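Local coordinates for protein putative hydroxymethylglutaryl-CoA synthase (Streptococcus mutans, PDB 3SQZ) that probably catalyses the condensation of acetyl-CoA with acetoacetyl-CoA to give hydroxymethylglutaryl-CoA, as a thiolase-fold transferase that binds coenzyme A, at residues D106-A111 against L168-D173; A90-E95 against S191-V196; D83-L88 against S114-S119; I39-F44 against I96-D101. One frame throughout, in Å; residues are numbered along the deposited sequence.

Contact 1 of 4, residues D106-A111 against L168-D173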
loop_
_atom_site.group_PDB
_atom_site.type_symbol
_atom_site.label_atom_id
_atom_site.label_comp_id
_atom_site.label_asym_id
_atom_site.label_seq_id
_atom_site.Cartn_x
_atom_site.Cartn_y
_atom_site.Cartn_z
ATOM N N ASP A 106 2.293 -21.081 3.814
ATOM C CA ASP A 106 1.141 -21.900 3.437
ATOM C C ASP A 106 -0.133 -21.082 3.254
ATOM O O ASP A 106 -1.227 -21.644 3.152
ATOM C CB ASP A 106 0.930 -23.097 4.380
ATOM C CG ASP A 106 0.475 -22.691 5.754
ATOM O OD1 ASP A 106 0.524 -21.490 6.078
ATOM O OD2 ASP A 106 0.058 -23.590 6.516
ATOM N N MET A 107 0.019 -19.765 3.145
ATOM C CA MET A 107 -1.101 -18.904 2.807
ATOM C C MET A 107 -0.555 -17.670 2.104
ATOM O O MET A 107 0.414 -17.053 2.576
ATOM C CB MET A 107 -1.928 -18.532 4.045
ATOM C CG MET A 107 -3.079 -17.603 3.731
ATOM S SD MET A 107 -4.464 -17.620 4.902
ATOM C CE MET A 107 -3.673 -16.986 6.374
ATOM N N VAL A 108 -1.161 -17.326 0.972
ATOM C CA VAL A 108 -0.794 -16.151 0.190
ATOM C C VAL A 108 -2.069 -15.343 0.001
ATOM O O VAL A 108 -3.053 -15.851 -0.557
ATOM C CB VAL A 108 -0.238 -16.560 -1.188
ATOM C CG1 VAL A 108 0.120 -15.318 -2.007
ATOM C CG2 VAL A 108 0.978 -17.483 -1.046
ATOM N N ILE A 109 -2.076 -14.108 0.491
ATOM C CA ILE A 109 -3.256 -13.258 0.412
ATOM C C ILE A 109 -2.909 -12.007 -0.381
ATOM O O ILE A 109 -1.962 -11.285 -0.031
ATOM C CB ILE A 109 -3.771 -12.814 1.798
ATOM C CG1 ILE A 109 -3.931 -14.020 2.735
ATOM C CG2 ILE A 109 -5.074 -12.045 1.648
ATOM C CD1 ILE A 109 -4.339 -13.642 4.156
ATOM N N LEU A 110 -3.677 -11.734 -1.431
ATOM C CA LEU A 110 -3.542 -10.501 -2.195
ATOM C C LEU A 110 -4.672 -9.554 -1.830
ATOM O O LEU A 110 -5.839 -9.855 -2.095
ATOM C CB LEU A 110 -3.587 -10.800 -3.692
ATOM C CG LEU A 110 -3.641 -9.563 -4.600
ATOM C CD1 LEU A 110 -2.421 -8.663 -4.438
ATOM C CD2 LEU A 110 -3.825 -9.985 -6.053
ATOM N N ALA A 111 -4.322 -8.435 -1.205
ATOM C CA ALA A 111 -5.250 -7.338 -0.963
ATOM C C ALA A 111 -5.137 -6.364 -2.128
ATOM O O ALA A 111 -4.032 -5.923 -2.460
ATOM C CB ALA A 111 -4.901 -6.648 0.347
ATOM N N LEU A 168 2.296 -14.915 3.484
ATOM C CA LEU A 168 2.683 -13.805 2.634
ATOM C C LEU A 168 1.457 -12.948 2.353
ATOM O O LEU A 168 0.466 -13.436 1.788
ATOM C CB LEU A 168 3.249 -14.342 1.329
ATOM C CG LEU A 168 3.663 -13.295 0.296
ATOM C CD1 LEU A 168 4.777 -12.401 0.837
ATOM C CD2 LEU A 168 4.065 -13.976 -0.996
ATOM N N VAL A 169 1.519 -11.683 2.764
ATOM C CA VAL A 169 0.478 -10.710 2.495
ATOM C C VAL A 169 0.987 -9.720 1.461
ATOM O O VAL A 169 2.066 -9.154 1.624
ATOM C CB VAL A 169 0.072 -9.957 3.783
ATOM C CG1 VAL A 169 -0.917 -8.830 3.489
ATOM C CG2 VAL A 169 -0.505 -10.938 4.796
ATOM N N LEU A 170 0.226 -9.531 0.392
ATOM C CA LEU A 170 0.552 -8.575 -0.658
ATOM C C LEU A 170 -0.525 -7.511 -0.679
ATOM O O LEU A 170 -1.711 -7.830 -0.634
ATOM C CB LEU A 170 0.575 -9.253 -2.028
ATOM C CG LEU A 170 1.543 -10.399 -2.324
ATOM C CD1 LEU A 170 2.943 -10.148 -1.794
ATOM C CD2 LEU A 170 1.003 -11.734 -1.864
ATOM N N ALA A 171 -0.105 -6.253 -0.758
ATOM C CA ALA A 171 -1.019 -5.123 -0.880
ATOM C C ALA A 171 -0.586 -4.369 -2.121
ATOM O O ALA A 171 0.394 -3.612 -2.079
ATOM C CB ALA A 171 -0.921 -4.238 0.337
ATOM N N SER A 172 -1.294 -4.596 -3.227
ATOM C CA SER A 172 -0.827 -4.191 -4.547
ATOM C C SER A 172 -1.948 -3.492 -5.294
ATOM O O SER A 172 -3.072 -3.981 -5.328
ATOM C CB SER A 172 -0.386 -5.420 -5.329
ATOM O OG SER A 172 0.116 -5.040 -6.592
ATOM N N ASP A 173 -1.643 -2.349 -5.904
ATOM C CA ASP A 173 -2.684 -1.544 -6.533
ATOM C C ASP A 173 -2.093 -0.542 -7.509
ATOM O O ASP A 173 -0.930 -0.121 -7.386
ATOM C CB ASP A 173 -3.500 -0.784 -5.477
ATOM C CG ASP A 173 -4.701 -1.572 -4.965
ATOM O OD1 ASP A 173 -4.804 -1.767 -3.735
ATOM O OD2 ASP A 173 -5.560 -1.952 -5.789
#
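V108 to A111 pair in parallel with L168 to A171, two neighbouring strands of the N-terminal half of the thiolase fold, the segment axes 4.7 Å apart at their closest. Five backbone hydrogen bonds join them. Donor and acceptor alternate between the strands, from L168 N to M107 O at one end to S172 N on A111 O, 3.1 Å, at the other; the shortest is A111 N to L170 O at 2.7 Å. Side-chain packing is tightest on the face that carries V108, L110, L168 and L170, which helix 85-94 covers. There L170 reaches back toward the other strand: its CG stands beside its own backbone N (chi1 -60°), which, with the turn at chi2, brings CD2 to 3.7 Å from V108 CG1 and to 3.5 Å from I109 O. L110 crosses it at about a right angle, with CD1 3.9 Å from L170 CB. On the face of I109 and V169 the side chains touch less, and helix 147-161 packs on M107, I109 and A111. The looser end is at D106, partly exposed, whose carboxylate turns to H158. At the C-terminal end L110 CD1 lies 3.9 Å from S172 CB.

Contact 2 of 4, residues A90-E95 against S191-V196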
loop_
_atom_site.group_PDB
_atom_site.type_symbol
_atom_site.label_atom_id
_atom_site.label_comp_id
_atom_site.label_asym_id
_atom_site.label_seq_id
_atom_site.Cartn_x
_atom_site.Cartn_y
_atom_site.Cartn_z
ATOM N N ALA A 90 4.240 -9.715 -7.200
ATOM C CA ALA A 90 5.308 -10.701 -7.271
ATOM C C ALA A 90 6.672 -10.040 -7.082
ATOM O O ALA A 90 7.543 -10.595 -6.419
ATOM C CB ALA A 90 5.248 -11.459 -8.590
ATOM N N GLY A 91 6.868 -8.859 -7.671
ATOM C CA GLY A 91 8.110 -8.127 -7.490
ATOM C C GLY A 91 8.361 -7.789 -6.031
ATOM O O GLY A 91 9.479 -7.937 -5.531
ATOM N N SER A 92 7.325 -7.343 -5.328
ATOM C CA SER A 92 7.514 -6.943 -3.937
ATOM C C SER A 92 7.885 -8.145 -3.069
ATOM O O SER A 92 8.700 -8.031 -2.160
ATOM C CB SER A 92 6.291 -6.183 -3.398
ATOM O OG SER A 92 5.128 -6.992 -3.287
ATOM N N ALA A 93 7.309 -9.305 -3.362
ATOM C CA ALA A 93 7.654 -10.512 -2.628
ATOM C C ALA A 93 9.065 -10.996 -2.987
ATOM O O ALA A 93 9.806 -11.492 -2.137
ATOM C CB ALA A 93 6.640 -11.595 -2.906
ATOM N N ASN A 94 9.431 -10.851 -4.253
ATOM C CA ASN A 94 10.747 -11.270 -4.708
ATOM C C ASN A 94 11.857 -10.511 -3.980
ATOM O O ASN A 94 12.961 -11.019 -3.827
ATOM C CB ASN A 94 10.839 -11.059 -6.216
ATOM C CG ASN A 94 12.101 -11.622 -6.811
ATOM O OD1 ASN A 94 12.359 -12.822 -6.750
ATOM N ND2 ASN A 94 12.889 -10.756 -7.414
ATOM N N GLU A 95 11.543 -9.299 -3.518
ATOM C CA GLU A 95 12.477 -8.484 -2.749
ATOM C C GLU A 95 12.896 -9.146 -1.437
ATOM O O GLU A 95 13.992 -8.882 -0.942
ATOM C CB GLU A 95 11.853 -7.116 -2.431
ATOM C CG GLU A 95 11.665 -6.177 -3.612
ATOM C CD GLU A 95 12.931 -5.404 -3.960
ATOM O OE1 GLU A 95 13.505 -4.743 -3.069
ATOM O OE2 GLU A 95 13.343 -5.439 -5.133
ATOM N N SER A 191 3.335 -2.017 -4.753
ATOM C CA SER A 191 2.944 -3.155 -3.932
ATOM C C SER A 191 3.868 -3.289 -2.742
ATOM O O SER A 191 5.093 -3.214 -2.877
ATOM C CB SER A 191 2.999 -4.458 -4.730
ATOM O OG SER A 191 2.711 -5.578 -3.897
ATOM N N ILE A 192 3.260 -3.530 -1.584
ATOM C CA ILE A 192 3.948 -3.921 -0.368
ATOM C C ILE A 192 3.772 -5.423 -0.163
ATOM O O ILE A 192 2.666 -5.946 -0.327
ATOM C CB ILE A 192 3.356 -3.175 0.850
ATOM C CG1 ILE A 192 3.789 -1.703 0.828
ATOM C CG2 ILE A 192 3.728 -3.869 2.157
ATOM C CD1 ILE A 192 5.195 -1.446 1.315
ATOM N N ALA A 193 4.858 -6.113 0.161
ATOM C CA ALA A 193 4.805 -7.514 0.583
ATOM C C ALA A 193 5.202 -7.583 2.049
ATOM O O ALA A 193 6.181 -6.961 2.454
ATOM C CB ALA A 193 5.751 -8.360 -0.253
ATOM N N MET A 194 4.453 -8.341 2.842
ATOM C CA MET A 194 4.775 -8.552 4.249
ATOM C C MET A 194 4.817 -10.042 4.532
ATOM O O MET A 194 3.875 -10.765 4.202
ATOM C CB MET A 194 3.756 -7.852 5.154
ATOM C CG MET A 194 3.862 -6.342 5.063
ATOM S SD MET A 194 2.590 -5.413 5.936
ATOM C CE MET A 194 1.181 -5.718 4.876
ATOM N N LEU A 195 5.920 -10.502 5.104
ATOM C CA LEU A 195 6.038 -11.878 5.546
ATOM C C LEU A 195 5.717 -11.929 7.024
ATOM O O LEU A 195 6.370 -11.248 7.829
ATOM C CB LEU A 195 7.448 -12.386 5.290
ATOM C CG LEU A 195 7.650 -13.861 5.640
ATOM C CD1 LEU A 195 6.886 -14.768 4.669
ATOM C CD2 LEU A 195 9.122 -14.201 5.660
ATOM N N VAL A 196 4.715 -12.729 7.377
ATOM C CA VAL A 196 4.265 -12.847 8.753
ATOM C C VAL A 196 4.682 -14.203 9.309
ATOM O O VAL A 196 4.477 -15.225 8.654
ATOM C CB VAL A 196 2.731 -12.676 8.833
ATOM C CG1 VAL A 196 2.226 -12.906 10.262
ATOM C CG2 VAL A 196 2.334 -11.299 8.312
#
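S92 and S191 meet through their hydroxyls, S191 OG donating to S92 OG over 2.9 Å. S92 OG also lies 3.4 Å from A193 CB. Beside it, A193 CB reaches the helix backbone at A93 N, 3.6 Å away, and A93 CB and A193 CB are 4.3 Å apart. Two torsions bring the hydroxyls together. S92 OG sits between its own backbone N and carbonyl carbon (chi1 67°), where it can also bond to A89 O one turn back, whereas S191 OG extends opposite its backbone N (chi1 176°), out from the strand toward the helix. Further out, S191 and A193 are held by backbone bonds to T45 and G43 of strand 37-45, and I192 and M194 by bonds to A171 and V169 on the other flank. Helix 85-94 thus lies across an inner strand of the mixed sheet, as helices cover the sheet in thiolase-like folds, with the segment axes 6.9 Å apart at 44°. Small residues permit this close approach. Since S92 OG serves both the strand hydroxyl and the helix carbonyl, the geometry is consistent with S92 donating its hydrogen bond to A89 O while accepting one from S191, so that both hydroxyls are partnered in the buried interface.

Contact 3 of 4, residues D83-L88 against S114-S119; sequences DDVVTL and SSVDQS
A capping box at the start of helix 85-94 faces the loop that follows the predicted active-site E113, and V85, the first residue of the helix, makes the central contact with that loop. Its CG1 lies 3.5 Å from S114 O and 3.9 Å from V116 CG1, the two valine side chains running antiparallel alongside each other. The methyl gets there because CG1 stands between the backbone N and carbonyl carbon of V85 (chi1 60°). V116 CG1 also approaches the carboxylate of D84, 3.8 Å from OD2, with the two side chains at about a right angle; V86 adds a looser methyl contact to V116 CG2. A water completes the join, accepting from V85 N at 2.9 Å and donating to S114 O, so an amide of the first helical turn is satisfied through solvent by the loop carbonyl.

D84 divides its oxygens between two tasks. OD1 receives T87 N nearly head-on, 3.0 Å away and at 166°, while OD2 takes a salt bridge from R417 and a hydrogen bond from Y419 of strand 416-421. T87 OG1 accepts from D84 N and donates to D83 OD1 at 2.7 Å. On the loop side, S114 OG is bonded to D173 OD2, next to E113. The reciprocal D84-T87 bonds are those of a classical helix N-cap, here set against the loop leaving the predicted active site.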
loop_
_atom_site.group_PDB
_atom_site.type_symbol
_atom_site.label_atom_id
_atom_site.label_comp_id
_atom_site.label_asym_id
_atom_site.label_seq_id
_atom_site.Cartn_x
_atom_site.Cartn_y
_atom_site.Cartn_z
ATOM N N ASP A 83 2.751 -3.938 -16.473
ATOM C CA ASP A 83 3.109 -4.002 -15.053
ATOM C C ASP A 83 1.815 -3.760 -14.277
ATOM O O ASP A 83 1.355 -2.622 -14.167
ATOM C CB ASP A 83 4.148 -2.918 -14.731
ATOM C CG ASP A 83 5.143 -3.320 -13.629
ATOM O OD1 ASP A 83 4.964 -4.357 -12.949
ATOM O OD2 ASP A 83 6.122 -2.563 -13.435
ATOM N N ASP A 84 1.218 -4.833 -13.759
ATOM C CA ASP A 84 -0.111 -4.763 -13.156
ATOM C C ASP A 84 -0.086 -5.216 -11.702
ATOM O O ASP A 84 0.985 -5.349 -11.098
ATOM C CB ASP A 84 -1.122 -5.581 -13.976
ATOM C CG ASP A 84 -0.879 -7.072 -13.908
ATOM O OD1 ASP A 84 0.052 -7.525 -13.213
ATOM O OD2 ASP A 84 -1.666 -7.801 -14.556
ATOM N N VAL A 85 -1.266 -5.450 -11.130
ATOM C CA VAL A 85 -1.346 -5.862 -9.736
ATOM C C VAL A 85 -0.505 -7.111 -9.454
ATOM O O VAL A 85 0.150 -7.217 -8.415
ATOM C CB VAL A 85 -2.834 -6.096 -9.313
ATOM C CG1 VAL A 85 -3.511 -7.186 -10.164
ATOM C CG2 VAL A 85 -2.935 -6.425 -7.828
ATOM N N VAL A 86 -0.536 -8.060 -10.380
ATOM C CA VAL A 86 0.165 -9.325 -10.208
ATOM C C VAL A 86 1.673 -9.154 -10.265
ATOM O O VAL A 86 2.402 -9.678 -9.415
ATOM C CB VAL A 86 -0.286 -10.344 -11.275
ATOM C CG1 VAL A 86 0.635 -11.548 -11.317
ATOM C CG2 VAL A 86 -1.718 -10.771 -11.015
ATOM N N THR A 87 2.154 -8.436 -11.272
ATOM C CA THR A 87 3.596 -8.298 -11.430
ATOM C C THR A 87 4.205 -7.447 -10.324
ATOM O O THR A 87 5.288 -7.757 -9.832
ATOM C CB THR A 87 3.967 -7.758 -12.812
ATOM O OG1 THR A 87 3.339 -6.494 -13.004
ATOM C CG2 THR A 87 3.488 -8.713 -13.890
ATOM N N LEU A 88 3.515 -6.382 -9.923
ATOM C CA LEU A 88 4.000 -5.574 -8.809
ATOM C C LEU A 88 4.013 -6.402 -7.524
ATOM O O LEU A 88 4.975 -6.338 -6.751
ATOM C CB LEU A 88 3.164 -4.305 -8.643
ATOM C CG LEU A 88 3.290 -3.284 -9.776
ATOM C CD1 LEU A 88 2.244 -2.201 -9.607
ATOM C CD2 LEU A 88 4.696 -2.690 -9.853
ATOM N N SER A 114 -7.554 -3.465 -7.554
ATOM C CA SER A 114 -7.136 -3.336 -8.952
ATOM C C SER A 114 -7.084 -4.711 -9.617
ATOM O O SER A 114 -6.193 -5.000 -10.421
ATOM C CB SER A 114 -5.741 -2.691 -9.022
ATOM O OG SER A 114 -5.718 -1.425 -8.379
ATOM N N SER A 115 -8.045 -5.566 -9.283
ATOM C CA SER A 115 -8.027 -6.944 -9.764
ATOM C C SER A 115 -8.097 -7.053 -11.278
ATOM O O SER A 115 -8.642 -6.178 -11.960
ATOM C CB SER A 115 -9.162 -7.747 -9.131
ATOM O OG SER A 115 -10.431 -7.240 -9.501
ATOM N N VAL A 116 -7.532 -8.138 -11.788
ATOM C CA VAL A 116 -7.504 -8.395 -13.223
ATOM C C VAL A 116 -8.370 -9.594 -13.628
ATOM O O VAL A 116 -8.436 -9.925 -14.810
ATOM C CB VAL A 116 -6.053 -8.548 -13.754
ATOM C CG1 VAL A 116 -5.317 -7.231 -13.602
ATOM C CG2 VAL A 116 -5.319 -9.690 -13.042
ATOM N N ASP A 117 -9.031 -10.232 -12.657
ATOM C CA ASP A 117 -10.048 -11.245 -12.937
ATOM C C ASP A 117 -11.119 -11.120 -11.883
ATOM O O ASP A 117 -10.838 -10.678 -10.769
ATOM C CB ASP A 117 -9.454 -12.664 -12.924
ATOM C CG ASP A 117 -10.295 -13.651 -13.728
ATOM O OD1 ASP A 117 -10.140 -13.664 -14.964
ATOM O OD2 ASP A 117 -11.108 -14.407 -13.124
ATOM N N GLN A 118 -12.333 -11.534 -12.229
ATOM C CA GLN A 118 -13.457 -11.478 -11.295
ATOM C C GLN A 118 -13.611 -12.766 -10.493
ATOM O O GLN A 118 -14.342 -12.794 -9.500
ATOM C CB GLN A 118 -14.746 -11.150 -12.043
ATOM C CG GLN A 118 -14.683 -9.767 -12.661
ATOM C CD GLN A 118 -14.366 -8.724 -11.613
ATOM O OE1 GLN A 118 -15.111 -8.575 -10.646
ATOM N NE2 GLN A 118 -13.250 -8.017 -11.777
ATOM N N SER A 119 -12.917 -13.817 -10.928
ATOM C CA SER A 119 -12.997 -15.133 -10.300
ATOM C C SER A 119 -11.638 -15.563 -9.745
ATOM O O SER A 119 -11.497 -15.841 -8.555
ATOM C CB SER A 119 -13.507 -16.166 -11.312
ATOM O OG SER A 119 -13.456 -17.479 -10.780
HETATM O O HOH W 1 -3.807 -4.304 -12.023
#

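Contact 4 of 4, residues I39-F44 against I96-D101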
loop_
_atom_site.group_PDB
_atom_site.type_symbol
_atom_site.label_atom_id
_atom_site.label_comp_id
_atom_site.label_asym_id
_atom_site.label_seq_id
_atom_site.Cartn_x
_atom_site.Cartn_y
_atom_site.Cartn_z
ATOM N N ILE A 39 5.241 -9.003 11.679
ATOM C CA ILE A 39 5.882 -8.716 10.413
ATOM C C ILE A 39 7.382 -8.940 10.535
ATOM O O ILE A 39 8.081 -8.257 11.297
ATOM C CB ILE A 39 5.593 -7.271 9.956
ATOM C CG1 ILE A 39 4.078 -7.038 9.817
ATOM C CG2 ILE A 39 6.314 -6.969 8.646
ATOM C CD1 ILE A 39 3.690 -5.581 9.631
ATOM N N ASP A 40 7.871 -9.914 9.777
ATOM C CA ASP A 40 9.275 -10.289 9.789
ATOM C C ASP A 40 10.077 -9.520 8.747
ATOM O O ASP A 40 11.219 -9.139 9.002
ATOM C CB ASP A 40 9.391 -11.787 9.523
ATOM C CG ASP A 40 10.805 -12.294 9.631
ATOM O OD1 ASP A 40 11.439 -12.102 10.694
ATOM O OD2 ASP A 40 11.283 -12.899 8.652
ATOM N N LYS A 41 9.485 -9.340 7.568
ATOM C CA LYS A 41 10.127 -8.636 6.464
ATOM C C LYS A 41 9.077 -7.855 5.695
ATOM O O LYS A 41 7.916 -8.278 5.622
ATOM C CB LYS A 41 10.872 -9.606 5.537
ATOM C CG LYS A 41 12.118 -10.213 6.201
ATOM C CD LYS A 41 12.935 -11.103 5.274
ATOM C CE LYS A 41 12.215 -12.416 4.994
ATOM N NZ LYS A 41 13.124 -13.443 4.375
ATOM N N ILE A 42 9.490 -6.717 5.137
ATOM C CA ILE A 42 8.655 -5.884 4.282
ATOM C C ILE A 42 9.383 -5.630 2.969
ATOM O O ILE A 42 10.530 -5.174 2.975
ATOM C CB ILE A 42 8.328 -4.516 4.932
ATOM C CG1 ILE A 42 7.690 -4.688 6.312
ATOM C CG2 ILE A 42 7.432 -3.702 4.022
ATOM C CD1 ILE A 42 7.571 -3.398 7.108
ATOM N N GLY A 43 8.723 -5.948 1.857
ATOM C CA GLY A 43 9.246 -5.656 0.538
ATOM C C GLY A 43 8.383 -4.609 -0.132
ATOM O O GLY A 43 7.190 -4.483 0.175
ATOM N N PHE A 44 8.981 -3.848 -1.042
ATOM C CA PHE A 44 8.232 -2.865 -1.804
ATOM C C PHE A 44 8.727 -2.807 -3.230
ATOM O O PHE A 44 9.932 -2.774 -3.471
ATOM C CB PHE A 44 8.343 -1.462 -1.193
ATOM C CG PHE A 44 7.607 -0.419 -1.985
ATOM C CD1 PHE A 44 6.220 -0.445 -2.047
ATOM C CD2 PHE A 44 8.288 0.560 -2.696
ATOM C CE1 PHE A 44 5.527 0.491 -2.791
ATOM C CE2 PHE A 44 7.596 1.499 -3.437
ATOM C CZ PHE A 44 6.216 1.466 -3.488
ATOM N N ILE A 96 12.025 -9.973 -0.856
ATOM C CA ILE A 96 12.239 -10.437 0.514
ATOM C C ILE A 96 12.266 -11.951 0.739
ATOM O O ILE A 96 12.783 -12.398 1.753
ATOM C CB ILE A 96 11.205 -9.819 1.494
ATOM C CG1 ILE A 96 9.770 -10.088 1.026
ATOM C CG2 ILE A 96 11.463 -8.326 1.655
ATOM C CD1 ILE A 96 8.710 -9.863 2.101
ATOM N N LEU A 97 11.717 -12.747 -0.173
ATOM C CA LEU A 97 11.562 -14.175 0.131
ATOM C C LEU A 97 12.821 -14.993 -0.096
ATOM O O LEU A 97 13.498 -14.847 -1.106
ATOM C CB LEU A 97 10.437 -14.807 -0.678
ATOM C CG LEU A 97 9.033 -14.273 -0.404
ATOM C CD1 LEU A 97 8.009 -15.108 -1.152
ATOM C CD2 LEU A 97 8.714 -14.200 1.090
ATOM N N THR A 98 13.103 -15.881 0.846
ATOM C CA THR A 98 14.169 -16.859 0.702
ATOM C C THR A 98 13.592 -18.216 0.312
ATOM O O THR A 98 12.380 -18.421 0.336
ATOM C CB THR A 98 14.896 -17.054 2.027
ATOM O OG1 THR A 98 13.958 -17.548 2.993
ATOM C CG2 THR A 98 15.524 -15.748 2.503
ATOM N N ALA A 99 14.466 -19.154 -0.027
ATOM C CA ALA A 99 14.028 -20.515 -0.304
ATOM C C ALA A 99 13.304 -21.111 0.896
ATOM O O ALA A 99 12.299 -21.807 0.744
ATOM C CB ALA A 99 15.212 -21.383 -0.692
ATOM N N GLU A 100 13.801 -20.831 2.092
ATOM C CA GLU A 100 13.158 -21.338 3.296
ATOM C C GLU A 100 11.753 -20.747 3.453
ATOM O O GLU A 100 10.805 -21.457 3.813
ATOM C CB GLU A 100 14.014 -21.024 4.517
ATOM C CG GLU A 100 13.450 -21.521 5.833
ATOM C CD GLU A 100 14.257 -21.008 7.010
ATOM O OE1 GLU A 100 15.232 -21.685 7.400
ATOM O OE2 GLU A 100 13.932 -19.912 7.524
ATOM N N ASP A 101 11.603 -19.452 3.178
ATOM C CA ASP A 101 10.275 -18.847 3.241
ATOM C C ASP A 101 9.322 -19.581 2.304
ATOM O O ASP A 101 8.175 -19.861 2.657
ATOM C CB ASP A 101 10.297 -17.374 2.818
ATOM C CG ASP A 101 10.999 -16.467 3.809
ATOM O OD1 ASP A 101 10.957 -16.734 5.026
ATOM O OD2 ASP A 101 11.571 -15.454 3.347
HETATM O O HOH W 2 11.997 -15.255 7.062
#
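K41 and D101 reach for each other from opposite directions and meet in a salt bridge, NZ to OD2 at 2.7 Å. The ammonium comes in on the syn side of that oxygen, the side facing OD1. The lysine chain is extended at first and then bends at its third torsion (chi3 -72°), which brings NZ to I96 O, to which it donates at 2.8 Å, nearly in line with the carbonyl. Along the way CE passes 3.3 Å from the same carbonyl oxygen, and T98 CG2 flanks the ammonium.

I96 lies against the root of this chain, the two CB atoms 4.1 Å apart. Its CG2, beside the backbone N of I96, points at the strand backbone, 3.5 Å from I42 O and close to G43 N, where G43 presents no side chain to hold it off.

This joins strand 37-45 of the sheet of the thiolase fold to the connection between helix 85-94 and helix 99-104. The second helix opens with a capping box: D101 N donates to T98 OG1, and T98 N donates to D101 OD2 over 3.0 Å from above the carboxylate plane. D101 OD2 therefore accepts from two donors, which probably stabilises its negative charge. Its other oxygen, OD1, pairs with R166, and a water, whose oxygen is 2.9 Å from D40 OD2, bridges the two carboxylates by donating to D101 OD1 and D40 OD2.

How the contacts relate
From the N terminus, strand 37-45 opens contact 4, which closes a loop of 51 residues at 96-101. Helix 85-94 begins within that loop, supplying contact 3 and then contact 2, and both cross contact 4 because their partners come later in the chain. Contact 3 closes next, at 114-119; contact 1, opened by 106-111, crosses it and closes at 168-173. Contact 2 closes last, at 191-196, and spans all of contact 1; it also crosses contact 3, with which it shares helix 85-94. The sheet joins contacts 1, 2 and 4: strand 188-198 runs between 166-175 and 37-45. S172 OG to V85 O ties contact 1 to contact 3.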